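Local coordinates for protein transcription termination factor FttA (Pyrococcus horikoshii, PDB 3AF6) that probably terminates transcription by cleaving nascent RNA at the exit channel of RNA polymerase, as a two-zinc endonuclease and 5'-3' exonuclease of the metallo-beta-lactamase superfamily, at residues 200-205 with 228-233; 215-220 with 259-264; 252-257 with 276-281; 287-292 with 315-320. All blocks are in the same frame, centred on the assembly; numbering follows the deposited sequence.

Contact 1: residues 200-205 with 228-233; sequences VGRSAL and PYKAFP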
loop_
_atom_site.group_PDB
_atom_site.type_symbol
_atom_site.label_atom_id
_atom_site.label_comp_id
_atom_site.label_asym_id
_atom_site.label_seq_id
_atom_site.Cartn_x
_atom_site.Cartn_y
_atom_site.Cartn_z
ATOM N N VAL A 200 1.712 -7.315 -17.316
ATOM C CA VAL A 200 1.591 -7.333 -15.864
ATOM C C VAL A 200 2.937 -6.767 -15.413
ATOM O O VAL A 200 3.973 -7.079 -16.004
ATOM C CB VAL A 200 1.449 -8.779 -15.326
ATOM C CG1 VAL A 200 1.696 -8.803 -13.835
ATOM C CG2 VAL A 200 0.058 -9.325 -15.630
ATOM N N GLY A 201 2.953 -5.912 -14.402
ATOM C CA GLY A 201 4.248 -5.401 -13.980
ATOM C C GLY A 201 4.610 -3.983 -14.382
ATOM O O GLY A 201 4.129 -3.450 -15.383
ATOM N N ARG A 202 5.482 -3.388 -13.570
ATOM C CA ARG A 202 5.963 -2.024 -13.742
ATOM C C ARG A 202 4.866 -1.007 -14.056
ATOM O O ARG A 202 5.078 -0.092 -14.858
ATOM C CB ARG A 202 7.071 -1.964 -14.809
ATOM C CG ARG A 202 6.636 -2.339 -16.218
ATOM C CD ARG A 202 7.685 -1.974 -17.237
ATOM N NE ARG A 202 7.330 -2.502 -18.546
ATOM C CZ ARG A 202 8.059 -2.338 -19.649
ATOM N NH1 ARG A 202 9.193 -1.654 -19.601
ATOM N NH2 ARG A 202 7.652 -2.861 -20.798
ATOM N N SER A 203 3.711 -1.163 -13.402
ATOM C CA SER A 203 2.566 -0.266 -13.579
ATOM C C SER A 203 3.026 1.164 -13.405
ATOM O O SER A 203 3.741 1.481 -12.448
ATOM C CB SER A 203 1.465 -0.557 -12.536
ATOM O OG SER A 203 0.596 -1.595 -12.945
ATOM N N ALA A 204 2.603 2.031 -14.312
ATOM C CA ALA A 204 2.993 3.430 -14.262
ATOM C C ALA A 204 2.128 4.165 -15.272
ATOM O O ALA A 204 2.239 3.945 -16.479
ATOM C CB ALA A 204 4.473 3.571 -14.622
ATOM N N LEU A 205 1.270 5.046 -14.774
ATOM C CA LEU A 205 0.348 5.778 -15.625
ATOM C C LEU A 205 0.470 7.274 -15.371
ATOM O O LEU A 205 0.320 7.748 -14.238
ATOM C CB LEU A 205 -1.070 5.274 -15.353
ATOM C CG LEU A 205 -2.284 5.775 -16.122
ATOM C CD1 LEU A 205 -3.371 4.724 -16.027
ATOM C CD2 LEU A 205 -2.777 7.093 -15.547
ATOM N N PRO A 228 16.674 -4.074 -17.985
ATOM C CA PRO A 228 16.049 -2.804 -17.602
ATOM C C PRO A 228 15.077 -2.173 -18.607
ATOM O O PRO A 228 14.246 -1.349 -18.228
ATOM C CB PRO A 228 17.251 -1.899 -17.278
ATOM C CG PRO A 228 18.398 -2.532 -17.987
ATOM C CD PRO A 228 18.132 -4.007 -17.795
ATOM N N TYR A 229 15.155 -2.546 -19.879
ATOM C CA TYR A 229 14.218 -1.971 -20.836
ATOM C C TYR A 229 12.843 -2.662 -20.698
ATOM O O TYR A 229 11.809 -2.137 -21.126
ATOM C CB TYR A 229 14.763 -2.083 -22.271
ATOM C CG TYR A 229 13.789 -1.584 -23.318
ATOM C CD1 TYR A 229 13.420 -0.233 -23.382
ATOM C CD2 TYR A 229 13.139 -2.487 -24.170
ATOM C CE1 TYR A 229 12.409 0.199 -24.262
ATOM C CE2 TYR A 229 12.134 -2.069 -25.046
ATOM C CZ TYR A 229 11.768 -0.733 -25.082
ATOM O OH TYR A 229 10.713 -0.365 -25.890
ATOM N N LYS A 230 12.831 -3.836 -20.081
ATOM C CA LYS A 230 11.592 -4.567 -19.869
ATOM C C LYS A 230 11.190 -4.490 -18.396
ATOM O O LYS A 230 10.034 -4.733 -18.049
ATOM C CB LYS A 230 11.764 -6.031 -20.275
ATOM C CG LYS A 230 11.033 -6.436 -21.545
ATOM C CD LYS A 230 9.515 -6.345 -21.370
ATOM C CE LYS A 230 8.784 -6.740 -22.649
ATOM N NZ LYS A 230 7.314 -6.455 -22.597
ATOM N N ALA A 231 12.142 -4.122 -17.544
ATOM C CA ALA A 231 11.908 -4.046 -16.107
ATOM C C ALA A 231 11.463 -2.704 -15.558
ATOM O O ALA A 231 10.865 -2.646 -14.477
ATOM C CB ALA A 231 13.164 -4.488 -15.361
ATOM N N PHE A 232 11.767 -1.623 -16.270
ATOM C CA PHE A 232 11.397 -0.301 -15.784
ATOM C C PHE A 232 10.350 0.397 -16.610
ATOM O O PHE A 232 10.150 0.086 -17.780
ATOM C CB PHE A 232 12.597 0.655 -15.762
ATOM C CG PHE A 232 13.802 0.135 -15.050
ATOM C CD1 PHE A 232 13.699 -0.880 -14.106
ATOM C CD2 PHE A 232 15.051 0.704 -15.303
ATOM C CE1 PHE A 232 14.811 -1.320 -13.423
ATOM C CE2 PHE A 232 16.176 0.276 -14.625
ATOM C CZ PHE A 232 16.060 -0.742 -13.680
ATOM N N PRO A 233 9.658 1.359 -15.997
ATOM C CA PRO A 233 8.635 2.136 -16.695
ATOM C C PRO A 233 9.423 2.907 -17.766
ATOM O O PRO A 233 10.621 3.138 -17.613
ATOM C CB PRO A 233 8.111 3.065 -15.606
ATOM C CG PRO A 233 8.204 2.221 -14.401
ATOM C CD PRO A 233 9.564 1.560 -14.543
#
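Hydrogen bonding between residues 200-205 and 228-233 is concentrated on one guanidinium nitrogen, Arg202 NH1, which is shared by two backbone carbonyls where the helix 228-231 comes to its end. The shorter bond runs from Arg202 NH1 to Phe232 O (2.7 Å, N-H...O 151°), and this oxygen lies near the plane of the guanidinium, at its edge. The second, from Arg202 NH1 to Tyr229 O, is more bent at 3.1 Å and 136°, with the donor above the carbonyl plane. A third carbonyl, Lys230 O, sits over one face of the same group, 3.5 Å from Arg202 CZ. The side chain leaves the backbone with CG between N and the carbonyl carbon (chi1 64°) and then runs extended to NE, which carries the guanidinium to the carbonyls of Tyr229, Lys230 and Phe232.

Arg202 NH2 and Lys230 NZ are like charges only 4.0 Å apart. Partners from outside the two segments probably offset them: Arg202 NE forms a salt bridge with Glu199, which also makes a long, weak ion pair with Lys230, and Arg202 NH2 is salt-bridged to a sulfate ion, probably from the crystallisation liquor.

At the other end Ala204 CB meets Pro233 CB at 3.8 Å as strand 204-209 begins.

The carbonyls at a helix C-terminus carry partial negative charge, so their gathering round a buried arginine probably helps to stabilise its cation. Held in this way close to the zinc-binding Asp260, Arg202 could offer a positive group to an anion beside the metal centre.

Contact 2: residues 215-220 with 259-264; sequences LVDFGV and LDHCGM. With ZN (zinc ion), chain J.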
loop_
_atom_site.group_PDB
_atom_site.type_symbol
_atom_site.label_atom_id
_atom_site.label_comp_id
_atom_site.label_asym_id
_atom_site.label_seq_id
_atom_site.Cartn_x
_atom_site.Cartn_y
_atom_site.Cartn_z
ATOM N N LEU A 215 1.574 11.073 -11.413
ATOM C CA LEU A 215 1.973 9.727 -11.753
ATOM C C LEU A 215 1.189 8.759 -10.882
ATOM O O LEU A 215 1.202 8.876 -9.654
ATOM C CB LEU A 215 3.474 9.569 -11.505
ATOM C CG LEU A 215 4.211 8.341 -12.047
ATOM C CD1 LEU A 215 3.869 8.139 -13.516
ATOM C CD2 LEU A 215 5.724 8.544 -11.869
ATOM N N VAL A 216 0.476 7.827 -11.504
ATOM C CA VAL A 216 -0.260 6.835 -10.725
ATOM C C VAL A 216 0.547 5.555 -10.793
ATOM O O VAL A 216 0.628 4.909 -11.832
ATOM C CB VAL A 216 -1.676 6.597 -11.267
ATOM C CG1 VAL A 216 -2.352 5.477 -10.483
ATOM C CG2 VAL A 216 -2.482 7.875 -11.138
ATOM N N ASP A 217 1.143 5.214 -9.660
ATOM C CA ASP A 217 2.013 4.056 -9.512
ATOM C C ASP A 217 3.309 4.233 -10.293
ATOM O O ASP A 217 3.410 5.071 -11.197
ATOM C CB ASP A 217 1.311 2.760 -9.927
ATOM C CG ASP A 217 0.273 2.308 -8.900
ATOM O OD1 ASP A 217 0.318 2.807 -7.747
ATOM O OD2 ASP A 217 -0.573 1.449 -9.239
ATOM N N PHE A 218 4.313 3.465 -9.894
ATOM C CA PHE A 218 5.620 3.483 -10.527
ATOM C C PHE A 218 6.294 2.209 -10.047
ATOM O O PHE A 218 7.102 2.214 -9.110
ATOM C CB PHE A 218 6.422 4.695 -10.082
ATOM C CG PHE A 218 7.491 5.099 -11.058
ATOM C CD1 PHE A 218 7.150 5.533 -12.339
ATOM C CD2 PHE A 218 8.835 5.046 -10.705
ATOM C CE1 PHE A 218 8.128 5.904 -13.248
ATOM C CE2 PHE A 218 9.826 5.418 -11.615
ATOM C CZ PHE A 218 9.477 5.845 -12.883
ATOM N N GLY A 219 5.928 1.105 -10.690
ATOM C CA GLY A 219 6.472 -0.169 -10.304
ATOM C C GLY A 219 7.663 -0.590 -11.127
ATOM O O GLY A 219 8.109 0.095 -12.059
ATOM N N VAL A 220 8.178 -1.747 -10.743
ATOM C CA VAL A 220 9.310 -2.373 -11.381
ATOM C C VAL A 220 8.821 -3.784 -11.659
ATOM O O VAL A 220 7.808 -4.218 -11.113
ATOM C CB VAL A 220 10.513 -2.432 -10.420
ATOM C CG1 VAL A 220 10.123 -3.168 -9.157
ATOM C CG2 VAL A 220 11.683 -3.127 -11.088
ATOM N N LEU A 259 5.766 -4.383 -5.157
ATOM C CA LEU A 259 6.857 -3.826 -5.953
ATOM C C LEU A 259 6.483 -3.467 -7.389
ATOM O O LEU A 259 7.084 -2.573 -7.994
ATOM C CB LEU A 259 8.051 -4.796 -5.956
ATOM C CG LEU A 259 8.779 -5.062 -4.630
ATOM C CD1 LEU A 259 9.892 -6.058 -4.884
ATOM C CD2 LEU A 259 9.344 -3.784 -4.039
ATOM N N ASP A 260 5.503 -4.169 -7.939
ATOM C CA ASP A 260 5.074 -3.902 -9.295
ATOM C C ASP A 260 4.144 -2.694 -9.376
ATOM O O ASP A 260 3.465 -2.501 -10.379
ATOM C CB ASP A 260 4.394 -5.130 -9.884
ATOM C CG ASP A 260 3.255 -5.639 -9.019
ATOM O OD1 ASP A 260 2.555 -6.577 -9.463
ATOM O OD2 ASP A 260 3.052 -5.113 -7.896
ATOM N N HIS A 261 4.110 -1.886 -8.322
ATOM C CA HIS A 261 3.292 -0.673 -8.316
ATOM C C HIS A 261 4.027 0.486 -7.633
ATOM O O HIS A 261 3.736 1.658 -7.889
ATOM C CB HIS A 261 1.933 -0.927 -7.629
ATOM C CG HIS A 261 1.033 -1.832 -8.408
ATOM N ND1 HIS A 261 0.097 -1.362 -9.305
ATOM C CD2 HIS A 261 0.992 -3.181 -8.497
ATOM C CE1 HIS A 261 -0.479 -2.383 -9.913
ATOM N NE2 HIS A 261 0.048 -3.498 -9.442
ATOM N N CYS A 262 4.988 0.162 -6.770
ATOM C CA CYS A 262 5.749 1.204 -6.088
ATOM C C CYS A 262 7.254 0.881 -6.059
ATOM O O CYS A 262 8.047 1.630 -5.485
ATOM C CB CYS A 262 5.243 1.352 -4.660
ATOM S SG CYS A 262 5.675 -0.098 -3.694
ATOM N N GLY A 263 7.634 -0.229 -6.679
ATOM C CA GLY A 263 9.023 -0.652 -6.684
ATOM C C GLY A 263 10.109 0.286 -7.192
ATOM O O GLY A 263 11.222 0.275 -6.666
ATOM N N MET A 264 9.814 1.073 -8.221
ATOM C CA MET A 264 10.800 2.004 -8.765
ATOM C C MET A 264 10.739 3.378 -8.113
ATOM O O MET A 264 11.580 4.238 -8.380
ATOM C CB MET A 264 10.608 2.170 -10.277
ATOM C CG MET A 264 11.165 1.033 -11.108
ATOM S SD MET A 264 12.955 0.947 -10.980
ATOM C CE MET A 264 13.400 2.461 -11.809
HETATM ZN ZN ZN J . 0.194 -5.645 -9.633
#
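The HxHxDH zinc-binding motif of the metallo-beta-lactamase fold ends at Asp260 and His261, and this contact seats that part of it against the loop leaving strand 213-216. Asp260 OD1 (2.5 Å) and His261 NE2 (2.2 Å) bind a zinc ion, which Asp367 and His618 also bind. On its other nitrogen, His261 ND1 donates to Asp217 OD2 at 2.9 Å along a nearly straight line (164°). Asp217 OD2 lies near the ring plane, at the imidazole edge, while the carboxylate plane is turned 79° from the ring and OD2 is met from above it. Asp217 OD1 in turn accepts from the backbone N of Thr255.

Three backbone bonds join the loop after strand 213-216 to the turn of helix 259-262 and the residues after it: Phe218 N to His261 O (2.8 Å), Met264 N to Phe218 O and Val220 N to Leu259 O. Leu259 O also takes Gly263 N, from the opposite face of its plane. Gly219 CA lies 3.4 Å from Leu259 O, with its backbone close against that of Asp260 and His261. Beyond it, Met264 CG packs on Val220 CB at 3.6 Å.

Asp217 thus acts as a second-shell residue: it fixes the rotation of the imidazole and probably makes NE2 a stronger donor to zinc.

Contact 3: residues 252-257 with 276-281; sequences IIITHA and GPIYTT. With ZN (zinc ion), chain I.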
loop_
_atom_site.group_PDB
_atom_site.type_symbol
_atom_site.label_atom_id
_atom_site.label_comp_id
_atom_site.label_asym_id
_atom_site.label_seq_id
_atom_site.Cartn_x
_atom_site.Cartn_y
_atom_site.Cartn_z
ATOM N N ILE A 252 2.801 11.872 -7.100
ATOM C CA ILE A 252 2.815 10.452 -7.418
ATOM C C ILE A 252 1.789 9.819 -6.465
ATOM O O ILE A 252 1.685 10.211 -5.308
ATOM C CB ILE A 252 4.203 9.817 -7.174
ATOM C CG1 ILE A 252 5.240 10.450 -8.111
ATOM C CG2 ILE A 252 4.132 8.318 -7.419
ATOM C CD1 ILE A 252 6.676 9.943 -7.919
ATOM N N ILE A 253 1.011 8.866 -6.952
ATOM C CA ILE A 253 0.027 8.209 -6.106
ATOM C C ILE A 253 0.280 6.714 -6.197
ATOM O O ILE A 253 0.560 6.205 -7.284
ATOM C CB ILE A 253 -1.410 8.494 -6.594
ATOM C CG1 ILE A 253 -1.586 9.995 -6.816
ATOM C CG2 ILE A 253 -2.420 7.981 -5.577
ATOM C CD1 ILE A 253 -2.920 10.373 -7.396
ATOM N N ILE A 254 0.182 6.005 -5.077
ATOM C CA ILE A 254 0.400 4.568 -5.110
ATOM C C ILE A 254 -0.855 3.792 -4.707
ATOM O O ILE A 254 -1.393 4.010 -3.624
ATOM C CB ILE A 254 1.568 4.175 -4.185
ATOM C CG1 ILE A 254 2.824 4.984 -4.560
ATOM C CG2 ILE A 254 1.823 2.676 -4.278
ATOM C CD1 ILE A 254 3.259 4.888 -6.040
ATOM N N THR A 255 -1.316 2.889 -5.577
ATOM C CA THR A 255 -2.507 2.083 -5.304
ATOM C C THR A 255 -2.275 1.102 -4.149
ATOM O O THR A 255 -3.137 0.947 -3.271
ATOM C CB THR A 255 -2.943 1.264 -6.540
ATOM O OG1 THR A 255 -1.927 0.314 -6.877
ATOM C CG2 THR A 255 -3.185 2.175 -7.718
ATOM N N HIS A 256 -1.135 0.410 -4.171
ATOM C CA HIS A 256 -0.803 -0.519 -3.103
ATOM C C HIS A 256 0.681 -0.838 -3.019
ATOM O O HIS A 256 1.450 -0.550 -3.932
ATOM C CB HIS A 256 -1.640 -1.794 -3.173
ATOM C CG HIS A 256 -1.312 -2.699 -4.319
ATOM N ND1 HIS A 256 -1.771 -2.476 -5.600
ATOM C CD2 HIS A 256 -0.651 -3.880 -4.356
ATOM C CE1 HIS A 256 -1.417 -3.486 -6.375
ATOM N NE2 HIS A 256 -0.736 -4.352 -5.644
ATOM N N ALA A 257 1.075 -1.441 -1.910
ATOM C CA ALA A 257 2.469 -1.719 -1.623
ATOM C C ALA A 257 3.343 -2.638 -2.479
ATOM O O ALA A 257 4.567 -2.516 -2.420
ATOM C CB ALA A 257 2.577 -2.142 -0.176
ATOM N N GLY A 276 8.674 15.889 -5.033
ATOM C CA GLY A 276 7.333 16.374 -4.769
ATOM C C GLY A 276 6.671 15.385 -3.826
ATOM O O GLY A 276 7.346 14.507 -3.285
ATOM N N PRO A 277 5.354 15.478 -3.618
ATOM C CA PRO A 277 4.616 14.579 -2.721
ATOM C C PRO A 277 4.200 13.215 -3.274
ATOM O O PRO A 277 3.916 13.068 -4.463
ATOM C CB PRO A 277 3.395 15.410 -2.362
ATOM C CG PRO A 277 3.098 16.080 -3.678
ATOM C CD PRO A 277 4.473 16.553 -4.111
ATOM N N ILE A 278 4.158 12.219 -2.395
ATOM C CA ILE A 278 3.702 10.883 -2.776
ATOM C C ILE A 278 2.484 10.600 -1.905
ATOM O O ILE A 278 2.609 10.512 -0.688
ATOM C CB ILE A 278 4.720 9.788 -2.459
ATOM C CG1 ILE A 278 6.058 10.075 -3.141
ATOM C CG2 ILE A 278 4.163 8.447 -2.910
ATOM C CD1 ILE A 278 7.151 9.094 -2.737
ATOM N N TYR A 279 1.310 10.465 -2.514
ATOM C CA TYR A 279 0.100 10.194 -1.742
ATOM C C TYR A 279 -0.237 8.716 -1.731
ATOM O O TYR A 279 -0.156 8.051 -2.759
ATOM C CB TYR A 279 -1.078 10.967 -2.311
ATOM C CG TYR A 279 -0.889 12.454 -2.268
ATOM C CD1 TYR A 279 -0.377 13.148 -3.372
ATOM C CD2 TYR A 279 -1.162 13.167 -1.103
ATOM C CE1 TYR A 279 -0.139 14.520 -3.309
ATOM C CE2 TYR A 279 -0.932 14.532 -1.025
ATOM C CZ TYR A 279 -0.420 15.202 -2.125
ATOM O OH TYR A 279 -0.179 16.545 -2.026
ATOM N N THR A 280 -0.628 8.208 -0.564
ATOM C CA THR A 280 -0.992 6.804 -0.426
ATOM C C THR A 280 -1.663 6.558 0.947
ATOM O O THR A 280 -1.626 7.440 1.815
ATOM C CB THR A 280 0.270 5.926 -0.592
ATOM O OG1 THR A 280 -0.120 4.563 -0.766
ATOM C CG2 THR A 280 1.169 6.038 0.621
ATOM N N THR A 281 -2.295 5.395 1.148
ATOM C CA THR A 281 -2.918 5.115 2.450
ATOM C C THR A 281 -1.780 4.791 3.410
ATOM O O THR A 281 -0.756 4.260 2.997
ATOM C CB THR A 281 -3.909 3.916 2.419
ATOM O OG1 THR A 281 -3.211 2.705 2.115
ATOM C CG2 THR A 281 -4.992 4.145 1.380
HETATM ZN ZN ZN I . -0.624 -6.571 -5.968
HETATM O O HOH W 1 -2.780 2.882 -0.845
#
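Thr280 faces Ile254 where two neighbouring parallel strands of the metallo-beta-lactamase sheet, 251-253 and 278-280, run out toward the zinc site. From the backbone, Thr280 CB points to the other strand and lies 4.0 Å from Ile254 O. Its CG2 takes the place between the backbone N and the carbonyl carbon, which sends OG1 anti to the N (chi1 -167°) and across to the neighbouring strand. There Thr280 OG1 comes within 3.2 Å of Ile254 O and also touches Ile254 CB.

Behind this tip the strands are joined by main-chain bonds in parallel register, Ile252 beside Ile278 and Ile253 beside Tyr279. Ile252 N donates to Pro277 O, Tyr279 N to Ile252 O (2.8 Å) and Ile254 N to Tyr279 O (3.1 Å), so Ile252 is gripped through both its N and its O. The side chains of Ile254 and Ile278 lie alongside each other and point the same way, with Ile254 CG1 4.1 Å from Ile278 CG2. Tyr279 goes to the other face with Ile253 and packs on helix 164-178.

Past the paired region the chains diverge and a water lies between them, within hydrogen-bonding reach of Thr255 O and accepting from Thr281 N, while the Thr281 side chain caps the start of helix 282-301. Residues 252-257 also hold His256, a ligand of a zinc ion together with His258, His344 and Asp367. The imidazole is held at both nitrogens: His256 ND1 donates to Thr255 OG1 at 3.1 Å, the oxygen tilted 29° from the ring plane, and His256 NE2 binds the zinc ion at 2.2 Å.

Contact 4: residues 287-292 with 315-320; sequences LMVLLQ and EVIKHT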
loop_
_atom_site.group_PDB
_atom_site.type_symbol
_atom_site.label_atom_id
_atom_site.label_comp_id
_atom_site.label_asym_id
_atom_site.label_seq_id
_atom_site.Cartn_x
_atom_site.Cartn_y
_atom_site.Cartn_z
ATOM N N LEU A 287 3.856 -0.542 4.362
ATOM C CA LEU A 287 4.095 -1.787 3.646
ATOM C C LEU A 287 5.098 -1.672 2.494
ATOM O O LEU A 287 5.962 -2.527 2.341
ATOM C CB LEU A 287 2.769 -2.344 3.136
ATOM C CG LEU A 287 1.870 -2.898 4.240
ATOM C CD1 LEU A 287 0.447 -3.076 3.725
ATOM C CD2 LEU A 287 2.451 -4.219 4.737
ATOM N N MET A 288 5.005 -0.614 1.694
ATOM C CA MET A 288 5.923 -0.470 0.568
ATOM C C MET A 288 7.350 -0.263 1.067
ATOM O O MET A 288 8.295 -0.827 0.511
ATOM C CB MET A 288 5.492 0.685 -0.352
ATOM C CG MET A 288 5.971 2.060 0.043
ATOM S SD MET A 288 5.496 3.239 -1.217
ATOM C CE MET A 288 5.062 4.671 -0.221
ATOM N N VAL A 289 7.493 0.532 2.126
ATOM C CA VAL A 289 8.804 0.787 2.708
ATOM C C VAL A 289 9.399 -0.549 3.112
ATOM O O VAL A 289 10.592 -0.775 2.964
ATOM C CB VAL A 289 8.707 1.693 3.945
ATOM C CG1 VAL A 289 9.952 1.549 4.800
ATOM C CG2 VAL A 289 8.564 3.134 3.508
ATOM N N LEU A 290 8.560 -1.443 3.616
ATOM C CA LEU A 290 9.050 -2.747 4.012
ATOM C C LEU A 290 9.519 -3.543 2.804
ATOM O O LEU A 290 10.644 -4.050 2.785
ATOM C CB LEU A 290 7.964 -3.546 4.732
ATOM C CG LEU A 290 8.421 -4.978 5.024
ATOM C CD1 LEU A 290 9.592 -4.912 5.994
ATOM C CD2 LEU A 290 7.287 -5.810 5.595
ATOM N N LEU A 291 8.652 -3.653 1.800
ATOM C CA LEU A 291 8.975 -4.419 0.603
ATOM C C LEU A 291 10.183 -3.894 -0.149
ATOM O O LEU A 291 10.890 -4.667 -0.795
ATOM C CB LEU A 291 7.772 -4.487 -0.331
ATOM C CG LEU A 291 6.570 -5.233 0.248
ATOM C CD1 LEU A 291 5.449 -5.231 -0.777
ATOM C CD2 LEU A 291 6.953 -6.653 0.623
ATOM N N GLN A 292 10.418 -2.589 -0.063
ATOM C CA GLN A 292 11.558 -1.969 -0.729
ATOM C C GLN A 292 12.883 -2.334 -0.048
ATOM O O GLN A 292 13.887 -2.606 -0.723
ATOM C CB GLN A 292 11.391 -0.442 -0.766
ATOM C CG GLN A 292 10.335 0.029 -1.742
ATOM C CD GLN A 292 9.906 1.463 -1.505
ATOM O OE1 GLN A 292 9.048 1.992 -2.217
ATOM N NE2 GLN A 292 10.497 2.102 -0.502
ATOM N N GLU A 315 13.985 8.693 1.809
ATOM C CA GLU A 315 13.446 9.844 1.095
ATOM C C GLU A 315 11.961 9.643 0.772
ATOM O O GLU A 315 11.163 10.573 0.888
ATOM C CB GLU A 315 14.241 10.090 -0.192
ATOM C CG GLU A 315 15.582 10.753 0.042
ATOM C CD GLU A 315 15.434 12.072 0.778
ATOM O OE1 GLU A 315 14.617 12.899 0.330
ATOM O OE2 GLU A 315 16.127 12.288 1.801
ATOM N N VAL A 316 11.603 8.425 0.368
ATOM C CA VAL A 316 10.222 8.092 0.051
ATOM C C VAL A 316 9.376 8.470 1.253
ATOM O O VAL A 316 8.363 9.171 1.137
ATOM C CB VAL A 316 10.054 6.576 -0.205
ATOM C CG1 VAL A 316 8.571 6.197 -0.234
ATOM C CG2 VAL A 316 10.727 6.197 -1.508
ATOM N N ILE A 317 9.810 7.999 2.415
ATOM C CA ILE A 317 9.114 8.272 3.663
ATOM C C ILE A 317 8.963 9.767 3.882
ATOM O O ILE A 317 7.863 10.262 4.119
ATOM C CB ILE A 317 9.878 7.671 4.857
ATOM C CG1 ILE A 317 9.817 6.150 4.793
ATOM C CG2 ILE A 317 9.291 8.175 6.165
ATOM C CD1 ILE A 317 10.706 5.475 5.809
ATOM N N LYS A 318 10.073 10.482 3.783
ATOM C CA LYS A 318 10.072 11.913 4.002
ATOM C C LYS A 318 9.208 12.693 3.026
ATOM O O LYS A 318 8.842 13.830 3.301
ATOM C CB LYS A 318 11.516 12.426 3.977
ATOM C CG LYS A 318 12.339 11.950 5.181
ATOM C CD LYS A 318 13.812 12.263 5.044
ATOM C CE LYS A 318 14.048 13.759 4.954
ATOM N NZ LYS A 318 15.489 14.079 4.739
ATOM N N HIS A 319 8.868 12.081 1.894
ATOM C CA HIS A 319 8.046 12.743 0.875
ATOM C C HIS A 319 6.595 12.254 0.803
ATOM O O HIS A 319 5.774 12.827 0.081
ATOM C CB HIS A 319 8.672 12.579 -0.512
ATOM C CG HIS A 319 9.815 13.508 -0.779
ATOM N ND1 HIS A 319 11.071 13.322 -0.241
ATOM C CD2 HIS A 319 9.891 14.628 -1.539
ATOM C CE1 HIS A 319 11.872 14.285 -0.659
ATOM N NE2 HIS A 319 11.182 15.091 -1.446
ATOM N N THR A 320 6.278 11.200 1.544
ATOM C CA THR A 320 4.933 10.643 1.527
ATOM C C THR A 320 3.905 11.390 2.375
ATOM O O THR A 320 4.149 11.708 3.535
ATOM C CB THR A 320 4.964 9.195 2.001
ATOM O OG1 THR A 320 5.940 8.486 1.240
ATOM C CG2 THR A 320 3.587 8.537 1.847
#
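Val289 and Ile317 make one of two apolar meetings between helices 282-301 and 310-319, their side chains crossing at about a right angle. Val289 CG2 rests against Ile317 CG1 at 3.5 Å, and both valine methyls reach CD1 of the isoleucine. In the second, Met288 and Val316 approach tip to tip, Met288 CE to Val316 CG1 at 3.8 Å. The methionine sets out with CG between its backbone N and carbonyl carbon (chi1 85°) and bends at the sulfur, which turns CE toward Val316 and past Thr320 OG1.

Behind these groups, the end of helix 310-319 is held by bonds within its own last turn. His319 N bonds to Val316 O, and His319 ND1 bonds to Glu315 O at 3.0 Å, with the oxygen near the ring plane, so the imidazole folds back on its own helix.

Further out, helix 151-161 packs on Ile317, while Val316 and Thr320 lie on Ile278 of strand 278-280. The helix axes are 10.8 Å apart and antiparallel at 170°. Such a pair of helices, layered on a beta-sheet, is characteristic of the alpha-beta/beta-alpha sandwich of metallo-beta-lactamases.

How the contacts relate
From the N terminus, contact 1 closes a loop from the start of strand 204-209 to helix 228-231. Contact 2 crosses it, opening at strand 213-216 inside that loop and closing at helix 259-262 beyond it. Contact 3 crosses contact 2 likewise, since strand 251-253 precedes helix 259-262 and is joined to 278-280 only later. Contact 4 follows in series and joins the next two helices. Strands 204-209, 213-216, 251-253 and 278-280 lie side by side in one sheet, so contacts 1 to 3 step across it; backbone bonds tie Ser203 to Gly219 and Leu215 to Ile253. Ile278 N bonded to His319 O links contact 3 to the helical layer, where Met288 packs on Cys262.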